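Long-range contacts in 3-hydroxyacyl-CoA dehydrogenase (Archaeoglobus fulgidus, PDB 1ZEJ), which probably acts as an NAD+-dependent dehydrogenase that oxidises the 3-hydroxyl group of substrates such as 3-hydroxyacyl-CoA or L-gulonate: residues Gly127-Asn132 with Leu139-Ile144; Met23-Ala28 with Pro133-Pro138; Ile76-Val81 with Pro102-Thr107. All blocks are in the same frame, centred on the assembly; numbering follows the deposited sequence.

Contact 1 (Gly127-Asn132 with Leu139-Ile144); sequences GVHWMN and LVEIVI
A beta hairpin pairs Gly127-Asn132 with Leu139-Ile144 and carries a His-carboxylate hydrogen bond, His129 to Glu141, the histidine being predicted to be important for catalysis. The backbone bonds come in two couples. Gly127 and Val143 form one hydrogen-bonded antiparallel pair, with Gly127 N to Val143 O at 2.8 Å; His129 and Glu141 form the next, with His129 N to Glu141 O also at 2.8 Å. Between them Val128 faces Ile142 as a non-hydrogen-bonded pair.

On the face bearing His129 and Glu141, His129 CG lies anti to the backbone N (chi1 178°), which sets the imidazole beside the extended Glu141 chain, the two pointing the same way. ND1 gives its hydrogen to Glu141 OE1 at 2.7 Å, close to the ring plane, although the carboxylate plane is turned 49° from it. Ser174 OG also bonds OE1, and Val176 N holds OE2, so the carboxylate that takes the ND1 hydrogen is itself held at both oxygens. The bent Met131 chain brings CE over one face of the imidazole, 3.5 Å above its plane and offset toward the rim, and 3.8 Å from Leu139 CD2. Where the strands part, a water accepts from Met131 N and donates to Leu139 O.

On the other face Val140 splits its methyls: CG1 presses tightly on Val128 CG1 at 3.4 Å, and CG2 lies off-centre over the Trp130 six-membered ring, 3.8 Å from Trp130 CE3, in a CH-pi contact. Helix 150-162 packs beneath these residues and helix 22-32 against Trp130, while helix 175-193 and His207 of the second subunit close over Met131 and Leu139; strands 103-105 and 166-171 flank the hairpin.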
loop_
_atom_site.group_PDB
_atom_site.type_symbol
_atom_site.label_atom_id
_atom_site.label_comp_id
_atom_site.label_asym_id
_atom_site.label_seq_id
_atom_site.Cartn_x
_atom_site.Cartn_y
_atom_site.Cartn_z
ATOM N N GLY A 127 -20.158 -12.511 6.497
ATOM C CA GLY A 127 -20.007 -11.254 5.767
ATOM C C GLY A 127 -19.306 -11.608 4.473
ATOM O O GLY A 127 -18.395 -12.445 4.454
ATOM N N VAL A 128 -19.722 -10.970 3.381
ATOM C CA VAL A 128 -18.957 -11.063 2.101
ATOM C C VAL A 128 -18.779 -9.641 1.600
ATOM O O VAL A 128 -19.777 -9.018 1.138
ATOM C CB VAL A 128 -19.631 -11.958 1.027
ATOM C CG1 VAL A 128 -18.923 -11.916 -0.271
ATOM C CG2 VAL A 128 -19.724 -13.369 1.458
ATOM N N HIS A 129 -17.539 -9.151 1.685
ATOM C CA HIS A 129 -17.122 -7.800 1.418
ATOM C C HIS A 129 -16.531 -7.693 0.005
ATOM O O HIS A 129 -15.444 -8.189 -0.289
ATOM C CB HIS A 129 -16.119 -7.405 2.507
ATOM C CG HIS A 129 -15.543 -6.042 2.366
ATOM N ND1 HIS A 129 -14.269 -5.738 2.802
ATOM C CD2 HIS A 129 -16.065 -4.885 1.872
ATOM C CE1 HIS A 129 -14.018 -4.463 2.546
ATOM N NE2 HIS A 129 -15.090 -3.929 1.974
ATOM N N TRP A 130 -17.353 -7.157 -0.886
ATOM C CA TRP A 130 -17.012 -6.958 -2.278
ATOM C C TRP A 130 -16.380 -5.615 -2.400
ATOM O O TRP A 130 -16.686 -4.711 -1.644
ATOM C CB TRP A 130 -18.274 -6.942 -3.143
ATOM C CG TRP A 130 -19.045 -8.239 -3.201
ATOM C CD1 TRP A 130 -19.928 -8.699 -2.268
ATOM C CD2 TRP A 130 -19.036 -9.208 -4.246
ATOM N NE1 TRP A 130 -20.466 -9.883 -2.664
ATOM C CE2 TRP A 130 -19.919 -10.230 -3.870
ATOM C CE3 TRP A 130 -18.357 -9.323 -5.455
ATOM C CZ2 TRP A 130 -20.165 -11.345 -4.675
ATOM C CZ3 TRP A 130 -18.613 -10.426 -6.269
ATOM C CH2 TRP A 130 -19.494 -11.430 -5.870
HETATM N N MSE A 131 -15.504 -5.452 -3.387
HETATM C CA MSE A 131 -14.858 -4.159 -3.625
HETATM C C MSE A 131 -15.634 -3.447 -4.744
HETATM O O MSE A 131 -16.585 -3.983 -5.306
HETATM C CB MSE A 131 -13.376 -4.340 -3.971
HETATM C CG MSE A 131 -12.613 -5.294 -3.080
HETATM SE SE MSE A 131 -12.495 -4.686 -1.226
HETATM C CE MSE A 131 -12.558 -6.411 -0.250
ATOM N N ASN A 132 -15.293 -2.211 -4.998
ATOM C CA ASN A 132 -16.089 -1.374 -5.878
ATOM C C ASN A 132 -15.359 -1.073 -7.162
ATOM O O ASN A 132 -14.311 -0.449 -7.099
ATOM C CB ASN A 132 -16.400 -0.046 -5.171
ATOM C CG ASN A 132 -17.517 0.748 -5.863
ATOM O OD1 ASN A 132 -18.357 0.201 -6.604
ATOM N ND2 ASN A 132 -17.527 2.039 -5.623
ATOM N N LEU A 139 -10.770 -8.872 -5.662
ATOM C CA LEU A 139 -10.771 -9.315 -4.269
ATOM C C LEU A 139 -12.166 -9.334 -3.660
ATOM O O LEU A 139 -12.955 -8.389 -3.836
ATOM C CB LEU A 139 -9.800 -8.475 -3.406
ATOM C CG LEU A 139 -9.723 -8.937 -1.954
ATOM C CD1 LEU A 139 -8.841 -10.203 -1.817
ATOM C CD2 LEU A 139 -9.184 -7.885 -1.095
ATOM N N VAL A 140 -12.489 -10.438 -2.998
ATOM C CA VAL A 140 -13.653 -10.486 -2.132
ATOM C C VAL A 140 -13.182 -11.086 -0.820
ATOM O O VAL A 140 -12.504 -12.112 -0.805
ATOM C CB VAL A 140 -14.812 -11.299 -2.718
ATOM C CG1 VAL A 140 -16.007 -11.252 -1.816
ATOM C CG2 VAL A 140 -15.174 -10.776 -4.062
ATOM N N GLU A 141 -13.516 -10.426 0.268
ATOM C CA GLU A 141 -13.221 -10.926 1.607
ATOM C C GLU A 141 -14.444 -11.598 2.194
ATOM O O GLU A 141 -15.546 -11.069 2.098
ATOM C CB GLU A 141 -12.832 -9.808 2.535
ATOM C CG GLU A 141 -11.470 -9.212 2.257
ATOM C CD GLU A 141 -11.163 -8.068 3.212
ATOM O OE1 GLU A 141 -12.107 -7.257 3.478
ATOM O OE2 GLU A 141 -10.003 -7.994 3.733
ATOM N N ILE A 142 -14.255 -12.771 2.769
ATOM C CA ILE A 142 -15.296 -13.372 3.597
ATOM C C ILE A 142 -14.951 -13.046 5.016
ATOM O O ILE A 142 -13.825 -13.334 5.438
ATOM C CB ILE A 142 -15.327 -14.881 3.407
ATOM C CG1 ILE A 142 -15.764 -15.199 1.959
ATOM C CG2 ILE A 142 -16.197 -15.554 4.486
ATOM C CD1 ILE A 142 -15.688 -16.630 1.584
ATOM N N VAL A 143 -15.905 -12.475 5.753
ATOM C CA VAL A 143 -15.653 -12.060 7.115
ATOM C C VAL A 143 -16.584 -12.885 7.994
ATOM O O VAL A 143 -17.794 -12.733 7.928
ATOM C CB VAL A 143 -15.886 -10.570 7.290
ATOM C CG1 VAL A 143 -15.499 -10.127 8.706
ATOM C CG2 VAL A 143 -15.081 -9.773 6.269
ATOM N N ILE A 144 -16.004 -13.771 8.783
ATOM C CA ILE A 144 -16.789 -14.680 9.579
ATOM C C ILE A 144 -17.044 -14.182 11.009
ATOM O O ILE A 144 -16.246 -13.463 11.609
ATOM C CB ILE A 144 -16.224 -16.109 9.536
ATOM C CG1 ILE A 144 -14.923 -16.260 10.310
ATOM C CG2 ILE A 144 -16.025 -16.544 8.066
ATOM C CD1 ILE A 144 -14.628 -17.677 10.637
HETATM O O HOH W 1 -14.872 -7.443 -5.348
#

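Contact 2 (Met23-Ala28 with Pro133-Pro138); sequences MGRGIA and PPHVMP
The imidazole of His135 slants across the helix backbone at Gly26, presenting CD2 to it 3.6 Å from Gly26 O, with Gly26 CA equally near. CG of His135 sits between its backbone N and carbonyl carbon (chi1 40°), which brings the ring against the helix, where it also meets Ile29 and Ala30. The Arg25 guanidinium, one of two deposited conformers, stands nearby but makes no bond to the ring.

Beside the imidazole, the Pro134 ring is laid directly on the glycine. Its CB is 3.7 Å from Gly26 C, and its CG is 3.7 Å from Met23 CE, the end of a selenomethionine chain bent at both chi2 and chi3. Ile27 CG1 reaches the same CG at 4.1 Å, from about a right angle. The approach depends on the absence of a side chain at Gly26, since a CB there would clash with Pro134 CD.

The helix concerned, 22-32, begins within the glycine-rich GxGxxG-type motif of the Rossmann fold, and Met23 and Gly24 are among the residues predicted to bind NAD+. Pro134 and His135 belong to the loop between strands 125-130 and 139-144, which this packing joins to the helix of the probable dinucleotide site.

The loop is itself tightly wound after the cis peptide bond between Asn132 and Pro133. Pro133 O accepts from both Val136 N, at 2.9 Å, and Met137 N, while Lys165 NZ bonds the carbonyls of Pro134 and Met137. Farther along, Val136 and Pro138 pack on Lys284 and Leu287 of the second subunit.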
loop_
_atom_site.group_PDB
_atom_site.type_symbol
_atom_site.label_atom_id
_atom_site.label_comp_id
_atom_site.label_asym_id
_atom_site.label_seq_id
_atom_site.Cartn_x
_atom_site.Cartn_y
_atom_site.Cartn_z
HETATM N N MSE A 23 -24.137 -1.291 -4.895
HETATM C CA MSE A 23 -23.406 -2.472 -4.520
HETATM C C MSE A 23 -24.216 -3.720 -4.944
HETATM O O MSE A 23 -23.639 -4.607 -5.550
HETATM C CB MSE A 23 -23.034 -2.478 -3.031
HETATM C CG MSE A 23 -21.944 -1.450 -2.698
HETATM SE SE MSE A 23 -20.260 -1.628 -3.768
HETATM C CE MSE A 23 -19.815 -3.305 -3.083
ATOM N N GLY A 24 -25.515 -3.766 -4.631
ATOM C CA GLY A 24 -26.401 -4.888 -5.014
ATOM C C GLY A 24 -26.423 -5.139 -6.502
ATOM O O GLY A 24 -26.273 -6.270 -6.969
ATOM N N ARG A 25 -26.592 -4.054 -7.246
ATOM C CA ARG A 25 -26.537 -4.024 -8.707
ATOM C C ARG A 25 -25.204 -4.591 -9.225
ATOM O O ARG A 25 -25.178 -5.453 -10.125
ATOM C CB ARG A 25 -26.813 -2.632 -9.285
ATOM C CG ARG A 25 -25.913 -2.268 -10.448
ATOM C CD ARG A 25 -26.361 -0.998 -11.117
ATOM N NE ARG A 25 -25.490 0.142 -10.865
ATOM C CZ ARG A 25 -24.274 0.303 -11.392
ATOM N NH1 ARG A 25 -23.727 -0.624 -12.167
ATOM N NH2 ARG A 25 -23.592 1.401 -11.119
ATOM N N GLY A 26 -24.094 -4.164 -8.607
ATOM C CA GLY A 26 -22.768 -4.648 -9.005
ATOM C C GLY A 26 -22.555 -6.118 -8.700
ATOM O O GLY A 26 -21.955 -6.845 -9.505
ATOM N N ILE A 27 -23.033 -6.562 -7.547
ATOM C CA ILE A 27 -22.946 -7.972 -7.143
ATOM C C ILE A 27 -23.759 -8.841 -8.130
ATOM O O ILE A 27 -23.307 -9.900 -8.562
ATOM C CB ILE A 27 -23.415 -8.189 -5.681
ATOM C CG1 ILE A 27 -22.456 -7.530 -4.653
ATOM C CG2 ILE A 27 -23.582 -9.672 -5.346
ATOM C CD1 ILE A 27 -23.093 -7.330 -3.282
ATOM N N ALA A 28 -24.953 -8.382 -8.485
ATOM C CA ALA A 28 -25.821 -9.079 -9.450
ATOM C C ALA A 28 -25.118 -9.214 -10.818
ATOM O O ALA A 28 -25.122 -10.300 -11.393
ATOM C CB ALA A 28 -27.143 -8.340 -9.603
ATOM N N PRO A 133 -15.930 -1.440 -8.331
ATOM C CA PRO A 133 -17.166 -2.215 -8.557
ATOM C C PRO A 133 -16.973 -3.713 -8.393
ATOM O O PRO A 133 -15.908 -4.231 -8.803
ATOM C CB PRO A 133 -17.532 -1.893 -10.005
ATOM C CG PRO A 133 -16.523 -0.923 -10.522
ATOM C CD PRO A 133 -15.348 -0.984 -9.597
ATOM N N PRO A 134 -17.974 -4.407 -7.782
ATOM C CA PRO A 134 -17.904 -5.833 -7.511
ATOM C C PRO A 134 -17.559 -6.678 -8.724
ATOM O O PRO A 134 -16.858 -7.651 -8.583
ATOM C CB PRO A 134 -19.306 -6.145 -7.031
ATOM C CG PRO A 134 -19.706 -4.958 -6.363
ATOM C CD PRO A 134 -19.229 -3.852 -7.236
ATOM N N HIS A 135 -18.004 -6.263 -9.906
ATOM C CA HIS A 135 -17.833 -7.030 -11.117
ATOM C C HIS A 135 -16.514 -6.747 -11.788
ATOM O O HIS A 135 -16.189 -7.397 -12.770
ATOM C CB HIS A 135 -18.960 -6.756 -12.138
ATOM C CG HIS A 135 -19.375 -5.317 -12.225
ATOM N ND1 HIS A 135 -19.212 -4.561 -13.362
ATOM C CD2 HIS A 135 -19.981 -4.507 -11.314
ATOM C CE1 HIS A 135 -19.678 -3.341 -13.151
ATOM N NE2 HIS A 135 -20.151 -3.281 -11.915
ATOM N N VAL A 136 -15.760 -5.767 -11.294
ATOM C CA VAL A 136 -14.443 -5.479 -11.838
ATOM C C VAL A 136 -13.303 -5.949 -10.931
ATOM O O VAL A 136 -12.326 -6.564 -11.378
ATOM C CB VAL A 136 -14.348 -3.955 -12.107
ATOM C CG1 VAL A 136 -12.920 -3.522 -12.488
ATOM C CG2 VAL A 136 -15.396 -3.548 -13.187
HETATM N N MSE A 137 -13.394 -5.568 -9.666
HETATM C CA MSE A 137 -12.295 -5.709 -8.723
HETATM C C MSE A 137 -12.250 -7.183 -8.293
HETATM O O MSE A 137 -13.271 -7.736 -7.945
HETATM C CB MSE A 137 -12.525 -4.825 -7.495
HETATM C CG MSE A 137 -12.554 -3.357 -7.795
HETATM SE SE MSE A 137 -11.026 -2.730 -8.708
HETATM C CE MSE A 137 -9.821 -2.595 -7.265
ATOM N N PRO A 138 -11.066 -7.821 -8.363
ATOM C CA PRO A 138 -10.969 -9.260 -8.086
ATOM C C PRO A 138 -11.083 -9.721 -6.643
ATOM O O PRO A 138 -11.507 -10.863 -6.426
ATOM C CB PRO A 138 -9.593 -9.620 -8.678
ATOM C CG PRO A 138 -8.823 -8.384 -8.602
ATOM C CD PRO A 138 -9.790 -7.295 -8.865
#

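Contact 3 (Ile76-Val81 with Pro102-Thr107); sequences IVMEAV and PLCSNT
Two parallel strands of a beta-alpha-beta unit, 76-79 and 103-105, lie next to each other in the Rossmann-type sheet, joined through helix 85-96, and pair Val77 with Leu103, Met78 with Cys104 and Glu79 with Ser105. Four backbone bonds stitch them: Val77 N to Pro102 O at 3.0 Å, Cys104 N to Val77 O, Glu79 N to Cys104 O and Asn106 N to Glu79 O, the last three all 2.8 Å. The second is clearly bent, 135° at its hydrogen, whereas the others are nearly straight.

Glu79 gives the contact its polar end. Bent at chi2 (-80°), its chain turns back so that OE1 accepts from Ser105 OG, at a separation too short to be taken literally. OE2 accepts the Val81 N-H on its anti lone pair at 2.6 Å, and makes a salt bridge to Lys88, a residue predicted to bind NAD+. Lys88 NZ also bonds Ser105 OG and Asn106 O, so the buried carboxylate is probably balanced by a charge held among several oxygens. A leucine in place of Glu79 would probably leave Lys88 without its charged mate and Ser105 OG and Val81 N without their acceptor. Just beyond, a water donates to both Val81 O and Asn106 O.

Apolar contacts fill the remainder. Leu103 CD2 lies alongside Val77 CB at 3.8 Å, and on the reverse face Met78 SE rests 4.0 Å from Cys104 CB. Helix 85-96 covers the face of Val77, Leu103 and Glu79; helix 150-162 packs on Met78 at the other. Strand 14-18 continues the sheet beyond 76-79, and strand 125-130 beyond 103-105, where Asn106 OD1 accepts from Trp130 N.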
loop_
_atom_site.group_PDB
_atom_site.type_symbol
_atom_site.label_atom_id
_atom_site.label_comp_id
_atom_site.label_asym_id
_atom_site.label_seq_id
_atom_site.Cartn_x
_atom_site.Cartn_y
_atom_site.Cartn_z
ATOM N N ILE A 76 -27.840 -19.345 -2.391
ATOM C CA ILE A 76 -27.072 -18.403 -1.605
ATOM C C ILE A 76 -27.857 -17.078 -1.647
ATOM O O ILE A 76 -28.485 -16.735 -2.678
ATOM C CB ILE A 76 -25.671 -18.057 -2.218
ATOM C CG1 ILE A 76 -24.722 -19.262 -2.253
ATOM C CG2 ILE A 76 -25.032 -16.925 -1.424
ATOM C CD1 ILE A 76 -23.259 -18.935 -2.827
ATOM N N VAL A 77 -27.921 -16.392 -0.515
ATOM C CA VAL A 77 -28.484 -15.049 -0.440
ATOM C C VAL A 77 -27.375 -14.042 -0.121
ATOM O O VAL A 77 -26.555 -14.247 0.805
ATOM C CB VAL A 77 -29.543 -14.942 0.617
ATOM C CG1 VAL A 77 -30.139 -13.489 0.685
ATOM C CG2 VAL A 77 -30.604 -15.992 0.375
HETATM N N MSE A 78 -27.327 -12.982 -0.920
HETATM C CA MSE A 78 -26.404 -11.834 -0.687
HETATM C C MSE A 78 -27.259 -10.630 -0.327
HETATM O O MSE A 78 -28.174 -10.261 -1.069
HETATM C CB MSE A 78 -25.614 -11.516 -1.943
HETATM C CG MSE A 78 -24.900 -12.721 -2.540
HETATM SE SE MSE A 78 -23.050 -12.663 -2.021
HETATM C CE MSE A 78 -22.350 -14.394 -2.780
ATOM N N GLU A 79 -26.976 -10.019 0.813
ATOM C CA GLU A 79 -27.695 -8.847 1.276
ATOM C C GLU A 79 -26.807 -7.594 1.166
ATOM O O GLU A 79 -25.674 -7.583 1.639
ATOM C CB GLU A 79 -28.232 -9.095 2.692
ATOM C CG GLU A 79 -28.731 -7.832 3.386
ATOM C CD GLU A 79 -27.623 -6.989 3.966
ATOM O OE1 GLU A 79 -26.921 -7.495 4.845
ATOM O OE2 GLU A 79 -27.450 -5.817 3.557
ATOM N N ALA A 80 -27.294 -6.568 0.465
ATOM C CA ALA A 80 -26.562 -5.328 0.314
ATOM C C ALA A 80 -27.468 -4.140 0.540
ATOM O O ALA A 80 -27.591 -3.295 -0.344
ATOM C CB ALA A 80 -25.943 -5.255 -1.075
ATOM N N VAL A 81 -28.090 -4.049 1.716
ATOM C CA VAL A 81 -29.003 -2.946 2.010
ATOM C C VAL A 81 -28.253 -1.854 2.781
ATOM O O VAL A 81 -27.052 -1.973 3.021
ATOM C CB VAL A 81 -30.266 -3.417 2.776
ATOM C CG1 VAL A 81 -31.011 -4.474 1.985
ATOM C CG2 VAL A 81 -29.940 -3.964 4.181
ATOM N N PRO A 102 -26.830 -20.368 2.761
ATOM C CA PRO A 102 -25.928 -19.366 3.338
ATOM C C PRO A 102 -26.455 -17.963 3.076
ATOM O O PRO A 102 -26.973 -17.664 1.974
ATOM C CB PRO A 102 -24.619 -19.609 2.588
ATOM C CG PRO A 102 -24.643 -20.946 2.178
ATOM C CD PRO A 102 -26.102 -21.244 1.825
ATOM N N LEU A 103 -26.340 -17.127 4.089
ATOM C CA LEU A 103 -26.749 -15.734 4.045
ATOM C C LEU A 103 -25.519 -14.867 4.202
ATOM O O LEU A 103 -24.778 -15.022 5.161
ATOM C CB LEU A 103 -27.694 -15.411 5.197
ATOM C CG LEU A 103 -28.924 -16.286 5.394
ATOM C CD1 LEU A 103 -29.694 -15.781 6.617
ATOM C CD2 LEU A 103 -29.758 -16.238 4.162
ATOM N N CYS A 104 -25.320 -13.941 3.277
ATOM C CA CYS A 104 -24.053 -13.232 3.146
ATOM C C CYS A 104 -24.318 -11.737 3.151
ATOM O O CYS A 104 -24.777 -11.239 2.148
ATOM C CB CYS A 104 -23.413 -13.580 1.814
ATOM S SG CYS A 104 -23.072 -15.298 1.569
ATOM N N SER A 105 -23.959 -11.001 4.195
ATOM C CA SER A 105 -24.141 -9.554 4.205
ATOM C C SER A 105 -22.907 -8.821 3.607
ATOM O O SER A 105 -21.782 -9.076 4.022
ATOM C CB SER A 105 -24.440 -9.087 5.625
ATOM O OG SER A 105 -24.569 -7.677 5.661
ATOM N N ASN A 106 -23.115 -7.957 2.619
ATOM C CA ASN A 106 -22.053 -7.062 2.134
ATOM C C ASN A 106 -22.015 -5.949 3.157
ATOM O O ASN A 106 -22.872 -5.059 3.173
ATOM C CB ASN A 106 -22.355 -6.501 0.734
ATOM C CG ASN A 106 -21.213 -5.572 0.180
ATOM O OD1 ASN A 106 -20.009 -5.941 0.091
ATOM N ND2 ASN A 106 -21.613 -4.374 -0.224
ATOM N N THR A 107 -21.095 -6.037 4.076
ATOM C CA THR A 107 -21.100 -5.102 5.184
ATOM C C THR A 107 -19.770 -4.375 5.068
ATOM O O THR A 107 -18.730 -5.016 4.955
ATOM C CB THR A 107 -21.426 -5.807 6.590
ATOM O OG1 THR A 107 -21.137 -4.919 7.677
ATOM C CG2 THR A 107 -20.682 -7.108 6.794
HETATM O O HOH W 2 -24.602 -2.865 2.596
#

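Contacts 1 and 3 are buried pairings within one sheet, meeting where strands 103-105 and 125-130 lie side by side; Val128 N probably bonds Ser105 O there. Contact 3 is parallel and belongs to the classical nucleotide-binding core, whereas contact 1 is antiparallel and reaches the second subunit. Each buries a glutamate, one paired with histidine and a further serine, the other with serine and lysine. Contact 2 differs: only partly buried, with no hydrogen bond between its segments, it packs the loop of the contact 1 hairpin on helix 22-32. Met23 and Ile27 of that helix draw all three together, touching Trp130 of contact 1 and Asn106 of contact 3.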